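Local coordinates for protein 7,8-dihydro-6-hydroxymethylpterin pyrophosphokinase-dihydropteroate synthase (Plasmodium falciparum, PDB 6JWS) that probably catalyses two successive steps of folate biosynthesis, pyrophosphorylation of 6-hydroxymethyl-7,8-dihydropterin by ATP and condensation of the resulting diphosphate with 4-aminobenzoate to 7,8-dihydropteroate, at residues B[44-56]-B[559-571]. The protein carries 1 engineered substitution. Sequence-based numbering, arbitrary orientation.
Sequences YLGKIINTSYLYE and LNFLVLNGIPRYR. With CA (calcium ion), chain L.
The carbonyl oxygen of Thr-51 takes an almost straight hydrogen bond from the side chain of Arg-569, NE to O 2.7 Å, and a weak second one from NH2 of the same guanidinium. That NH2 also reaches Asn-50 OD1 at 3.0 Å, in the amide's carbonyl plane and on a lone pair, so two acceptors lying near the guanidinium plane fix its rotation; Tyr-110 holds the ND2 end of the amide. Beside this grip, Thr-51 OG1, set between its own backbone N and carbonyl carbon (chi1 46°), accepts from Arg-569 N at 2.8 Å, and a water links it to the carbonyls of Val-563 and Ile-567. The arrangement illustrates how two domains dock through a mix of side-chain and backbone groups: strand 46-57 of the HPPK sheet, with a classic beta bulge at Ile-49 and Asn-50 opposite Val-169, meets the end of helix 547-564 of the DHPS TIM barrel, closed by a Schellman motif with Gly-566 as C-prime residue. Arg-569 CD lies over one face of the Tyr-53 ring, 3.9 Å from its centroid. Tyr-570 is sandwiched, Leu-54 CD1 above the ring centre and Pro-568 CB on the opposite face, while its hydroxyl hydrogen-bonds to Glu-35.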
loop_
_atom_site.group_PDB
_atom_site.type_symbol
_atom_site.label_atom_id
_atom_site.label_comp_id
_atom_site.label_asym_id
_atom_site.label_seq_id
_atom_site.Cartn_x
_atom_site.Cartn_y
_atom_site.Cartn_z
ATOM N N TYR B 44 -34.327 27.723 20.083
ATOM C CA TYR B 44 -35.704 27.576 20.526
ATOM C C TYR B 44 -35.918 26.414 21.496
ATOM O O TYR B 44 -36.992 26.324 22.080
ATOM C CB TYR B 44 -36.653 27.456 19.329
ATOM C CG TYR B 44 -36.783 28.690 18.468
ATOM C CD1 TYR B 44 -36.911 29.958 19.025
ATOM C CD2 TYR B 44 -36.821 28.586 17.085
ATOM C CE1 TYR B 44 -37.038 31.087 18.228
ATOM C CE2 TYR B 44 -36.954 29.703 16.273
ATOM C CZ TYR B 44 -37.066 30.957 16.850
ATOM O OH TYR B 44 -37.208 32.053 16.046
ATOM N N LEU B 45 -34.931 25.528 21.688
ATOM C CA LEU B 45 -35.194 24.316 22.456
ATOM C C LEU B 45 -34.312 24.181 23.691
ATOM O O LEU B 45 -34.719 23.546 24.651
ATOM C CB LEU B 45 -35.067 23.074 21.564
ATOM C CG LEU B 45 -36.144 22.929 20.493
ATOM C CD1 LEU B 45 -35.953 21.625 19.719
ATOM C CD2 LEU B 45 -37.526 22.979 21.139
ATOM N N GLY B 46 -33.089 24.711 23.664
ATOM C CA GLY B 46 -32.196 24.521 24.799
ATOM C C GLY B 46 -30.726 24.489 24.382
ATOM O O GLY B 46 -30.287 25.259 23.526
ATOM N N LYS B 47 -29.963 23.582 24.993
ATOM C CA LYS B 47 -28.550 23.506 24.681
ATOM C C LYS B 47 -28.173 22.160 24.058
ATOM O O LYS B 47 -28.345 21.116 24.689
ATOM C CB LYS B 47 -27.725 23.754 25.945
ATOM C CG LYS B 47 -26.238 23.755 25.651
ATOM C CD LYS B 47 -25.323 24.023 26.809
ATOM C CE LYS B 47 -24.040 24.573 26.226
ATOM N NZ LYS B 47 -22.886 24.166 27.045
ATOM N N ILE B 48 -27.565 22.211 22.864
ATOM C CA ILE B 48 -26.971 21.032 22.249
ATOM C C ILE B 48 -25.708 20.622 23.006
ATOM O O ILE B 48 -24.744 21.380 23.077
ATOM C CB ILE B 48 -26.677 21.280 20.758
ATOM C CG1 ILE B 48 -27.966 21.594 19.996
ATOM C CG2 ILE B 48 -25.938 20.083 20.162
ATOM C CD1 ILE B 48 -27.751 22.093 18.583
ATOM N N ILE B 49 -25.709 19.398 23.543
ATOM C CA ILE B 49 -24.610 18.919 24.362
ATOM C C ILE B 49 -24.041 17.626 23.786
ATOM O O ILE B 49 -23.176 17.028 24.421
ATOM C CB ILE B 49 -25.048 18.701 25.826
ATOM C CG1 ILE B 49 -26.284 17.803 25.916
ATOM C CG2 ILE B 49 -25.236 20.012 26.581
ATOM C CD1 ILE B 49 -26.605 17.373 27.321
ATOM N N ASN B 50 -24.548 17.169 22.625
ATOM C CA ASN B 50 -23.986 16.016 21.937
ATOM C C ASN B 50 -24.451 16.001 20.479
ATOM O O ASN B 50 -25.505 16.532 20.156
ATOM C CB ASN B 50 -24.205 14.703 22.706
ATOM C CG ASN B 50 -23.120 13.683 22.421
ATOM O OD1 ASN B 50 -22.397 13.783 21.421
ATOM N ND2 ASN B 50 -22.996 12.691 23.281
ATOM N N THR B 51 -23.620 15.456 19.583
ATOM C CA THR B 51 -23.963 15.265 18.187
ATOM C C THR B 51 -23.282 13.986 17.720
ATOM O O THR B 51 -22.293 13.563 18.309
ATOM C CB THR B 51 -23.488 16.418 17.286
ATOM O OG1 THR B 51 -22.135 16.788 17.579
ATOM C CG2 THR B 51 -24.376 17.648 17.327
ATOM N N SER B 52 -23.819 13.372 16.666
ATOM C CA SER B 52 -23.191 12.245 16.008
ATOM C C SER B 52 -22.428 12.797 14.807
ATOM O O SER B 52 -22.510 13.993 14.545
ATOM C CB SER B 52 -24.258 11.279 15.554
ATOM O OG SER B 52 -24.993 11.825 14.451
ATOM N N TYR B 53 -21.712 11.927 14.074
ATOM C CA TYR B 53 -21.305 12.278 12.728
ATOM C C TYR B 53 -22.541 12.538 11.867
ATOM O O TYR B 53 -23.662 12.170 12.195
ATOM C CB TYR B 53 -20.356 11.228 12.132
ATOM C CG TYR B 53 -18.994 11.259 12.778
ATOM C CD1 TYR B 53 -18.063 12.236 12.433
ATOM C CD2 TYR B 53 -18.664 10.367 13.797
ATOM C CE1 TYR B 53 -16.833 12.303 13.073
ATOM C CE2 TYR B 53 -17.445 10.428 14.454
ATOM C CZ TYR B 53 -16.523 11.403 14.085
ATOM O OH TYR B 53 -15.326 11.510 14.756
ATOM N N LEU B 54 -22.297 13.152 10.722
ATOM C CA LEU B 54 -23.235 13.201 9.623
ATOM C C LEU B 54 -23.077 11.902 8.839
ATOM O O LEU B 54 -21.966 11.387 8.740
ATOM C CB LEU B 54 -22.783 14.378 8.761
ATOM C CG LEU B 54 -23.882 15.349 8.388
ATOM C CD1 LEU B 54 -23.286 16.687 7.953
ATOM C CD2 LEU B 54 -24.720 14.737 7.267
ATOM N N TYR B 55 -24.181 11.394 8.265
ATOM C CA TYR B 55 -24.131 10.139 7.525
ATOM C C TYR B 55 -24.959 10.216 6.252
ATOM O O TYR B 55 -26.054 10.762 6.248
ATOM C CB TYR B 55 -24.627 8.974 8.376
ATOM C CG TYR B 55 -23.710 8.609 9.513
ATOM C CD1 TYR B 55 -22.652 7.726 9.326
ATOM C CD2 TYR B 55 -23.884 9.168 10.771
ATOM C CE1 TYR B 55 -21.812 7.388 10.377
ATOM C CE2 TYR B 55 -23.065 8.828 11.828
ATOM C CZ TYR B 55 -22.023 7.942 11.627
ATOM O OH TYR B 55 -21.203 7.633 12.677
ATOM N N GLU B 56 -24.424 9.642 5.176
ATOM C CA GLU B 56 -25.211 9.427 3.978
ATOM C C GLU B 56 -25.727 7.992 3.988
ATOM O O GLU B 56 -24.948 7.035 4.024
ATOM C CB GLU B 56 -24.384 9.693 2.738
ATOM C CG GLU B 56 -25.040 9.166 1.476
ATOM C CD GLU B 56 -24.153 9.487 0.301
ATOM O OE1 GLU B 56 -24.108 10.673 -0.086
ATOM O OE2 GLU B 56 -23.453 8.573 -0.170
ATOM N N LEU B 559 -12.291 16.071 22.070
ATOM C CA LEU B 559 -13.490 16.039 21.244
ATOM C C LEU B 559 -14.723 15.980 22.149
ATOM O O LEU B 559 -15.685 16.693 21.918
ATOM C CB LEU B 559 -13.425 14.855 20.264
ATOM C CG LEU B 559 -14.675 14.614 19.410
ATOM C CD1 LEU B 559 -14.332 14.038 18.038
ATOM C CD2 LEU B 559 -15.710 13.737 20.129
ATOM N N ASN B 560 -14.697 15.136 23.182
ATOM C CA ASN B 560 -15.845 15.021 24.074
ATOM C C ASN B 560 -16.180 16.382 24.680
ATOM O O ASN B 560 -17.354 16.715 24.823
ATOM C CB ASN B 560 -15.651 14.000 25.203
ATOM C CG ASN B 560 -15.660 12.581 24.685
ATOM O OD1 ASN B 560 -16.198 12.323 23.605
ATOM N ND2 ASN B 560 -15.071 11.656 25.434
ATOM N N PHE B 561 -15.142 17.140 25.059
ATOM C CA PHE B 561 -15.324 18.466 25.633
ATOM C C PHE B 561 -15.928 19.415 24.603
ATOM O O PHE B 561 -16.913 20.079 24.893
ATOM C CB PHE B 561 -14.010 19.029 26.165
ATOM C CG PHE B 561 -14.112 20.424 26.735
ATOM C CD1 PHE B 561 -14.755 20.651 27.944
ATOM C CD2 PHE B 561 -13.522 21.505 26.094
ATOM C CE1 PHE B 561 -14.811 21.925 28.497
ATOM C CE2 PHE B 561 -13.574 22.776 26.653
ATOM C CZ PHE B 561 -14.231 22.991 27.843
ATOM N N LEU B 562 -15.373 19.455 23.393
ATOM C CA LEU B 562 -15.927 20.330 22.373
ATOM C C LEU B 562 -17.378 19.949 22.090
ATOM O O LEU B 562 -18.239 20.819 21.952
ATOM C CB LEU B 562 -15.083 20.254 21.094
ATOM C CG LEU B 562 -14.000 21.325 20.998
ATOM C CD1 LEU B 562 -12.863 21.073 21.979
ATOM C CD2 LEU B 562 -13.480 21.440 19.572
ATOM N N VAL B 563 -17.639 18.647 21.983
ATOM C CA VAL B 563 -18.966 18.172 21.627
ATOM C C VAL B 563 -19.966 18.496 22.748
ATOM O O VAL B 563 -21.103 18.882 22.468
ATOM C CB VAL B 563 -18.916 16.676 21.235
ATOM C CG1 VAL B 563 -20.216 15.944 21.491
ATOM C CG2 VAL B 563 -18.437 16.477 19.796
ATOM N N LEU B 564 -19.537 18.380 24.014
ATOM C CA LEU B 564 -20.381 18.774 25.135
ATOM C C LEU B 564 -20.778 20.243 24.984
ATOM O O LEU B 564 -21.821 20.668 25.461
ATOM C CB LEU B 564 -19.587 18.592 26.430
ATOM C CG LEU B 564 -20.298 18.993 27.728
ATOM C CD1 LEU B 564 -21.532 18.118 27.984
ATOM C CD2 LEU B 564 -19.328 18.858 28.903
ATOM N N ASN B 565 -19.939 21.020 24.297
ATOM C CA ASN B 565 -20.150 22.454 24.251
ATOM C C ASN B 565 -20.811 22.821 22.927
ATOM O O ASN B 565 -20.796 23.980 22.531
ATOM C CB ASN B 565 -18.856 23.204 24.603
ATOM C CG ASN B 565 -18.647 23.238 26.101
ATOM O OD1 ASN B 565 -19.282 24.053 26.780
ATOM N ND2 ASN B 565 -17.799 22.360 26.628
ATOM N N GLY B 566 -21.318 21.796 22.228
ATOM C CA GLY B 566 -22.134 21.984 21.043
ATOM C C GLY B 566 -21.340 22.206 19.765
ATOM O O GLY B 566 -21.885 22.703 18.784
ATOM N N ILE B 567 -20.050 21.846 19.757
ATOM C CA ILE B 567 -19.331 21.812 18.490
ATOM C C ILE B 567 -19.741 20.528 17.769
ATOM O O ILE B 567 -19.669 19.448 18.342
ATOM C CB ILE B 567 -17.806 21.917 18.694
ATOM C CG1 ILE B 567 -17.432 23.181 19.485
ATOM C CG2 ILE B 567 -17.072 21.840 17.353
ATOM C CD1 ILE B 567 -18.051 24.463 18.939
ATOM N N PRO B 568 -20.300 20.610 16.542
ATOM C CA PRO B 568 -20.753 19.409 15.835
ATOM C C PRO B 568 -19.586 18.426 15.676
ATOM O O PRO B 568 -18.496 18.829 15.275
ATOM C CB PRO B 568 -21.187 19.942 14.462
ATOM C CG PRO B 568 -21.465 21.431 14.675
ATOM C CD PRO B 568 -20.546 21.864 15.799
ATOM N N ARG B 569 -19.842 17.144 15.995
ATOM C CA ARG B 569 -18.858 16.068 15.979
ATOM C C ARG B 569 -18.129 15.967 14.636
ATOM O O ARG B 569 -16.922 15.722 14.613
ATOM C CB ARG B 569 -19.507 14.722 16.330
ATOM C CG ARG B 569 -18.511 13.587 16.554
ATOM C CD ARG B 569 -19.185 12.274 16.935
ATOM N NE ARG B 569 -19.860 12.427 18.211
ATOM C CZ ARG B 569 -19.352 12.026 19.368
ATOM N NH1 ARG B 569 -18.195 11.375 19.401
ATOM N NH2 ARG B 569 -20.032 12.256 20.477
ATOM N N TYR B 570 -18.861 16.143 13.530
ATOM C CA TYR B 570 -18.336 15.938 12.188
ATOM C C TYR B 570 -17.436 17.107 11.763
ATOM O O TYR B 570 -16.898 17.102 10.658
ATOM C CB TYR B 570 -19.496 15.724 11.208
ATOM C CG TYR B 570 -20.534 16.815 11.238
ATOM C CD1 TYR B 570 -20.357 17.970 10.503
ATOM C CD2 TYR B 570 -21.658 16.721 12.042
ATOM C CE1 TYR B 570 -21.263 19.011 10.547
ATOM C CE2 TYR B 570 -22.584 17.749 12.091
ATOM C CZ TYR B 570 -22.389 18.890 11.332
ATOM O OH TYR B 570 -23.274 19.928 11.374
ATOM N N ARG B 571 -17.230 18.097 12.648
ATOM C CA ARG B 571 -16.402 19.248 12.297
ATOM C C ARG B 571 -15.073 19.242 13.059
ATOM O O ARG B 571 -14.335 20.221 13.008
ATOM C CB ARG B 571 -17.141 20.572 12.546
ATOM C CG ARG B 571 -18.101 20.966 11.431
ATOM C CD ARG B 571 -18.703 22.347 11.650
ATOM N NE ARG B 571 -19.511 22.796 10.528
ATOM C CZ ARG B 571 -19.046 23.404 9.440
ATOM N NH1 ARG B 571 -17.739 23.623 9.313
ATOM N NH2 ARG B 571 -19.884 23.781 8.486
HETATM CA CA CA L . -29.470 27.593 23.442
HETATM O O HOH W 1 -20.808 25.862 25.775
HETATM O O HOH W 2 -22.015 18.729 19.637
HETATM O O HOH W 3 -14.676 14.086 14.664
HETATM O O HOH W 4 -16.177 10.700 17.441
HETATM O O HOH W 5 -29.094 26.958 25.444
HETATM O O HOH W 6 -31.264 28.752 24.602
#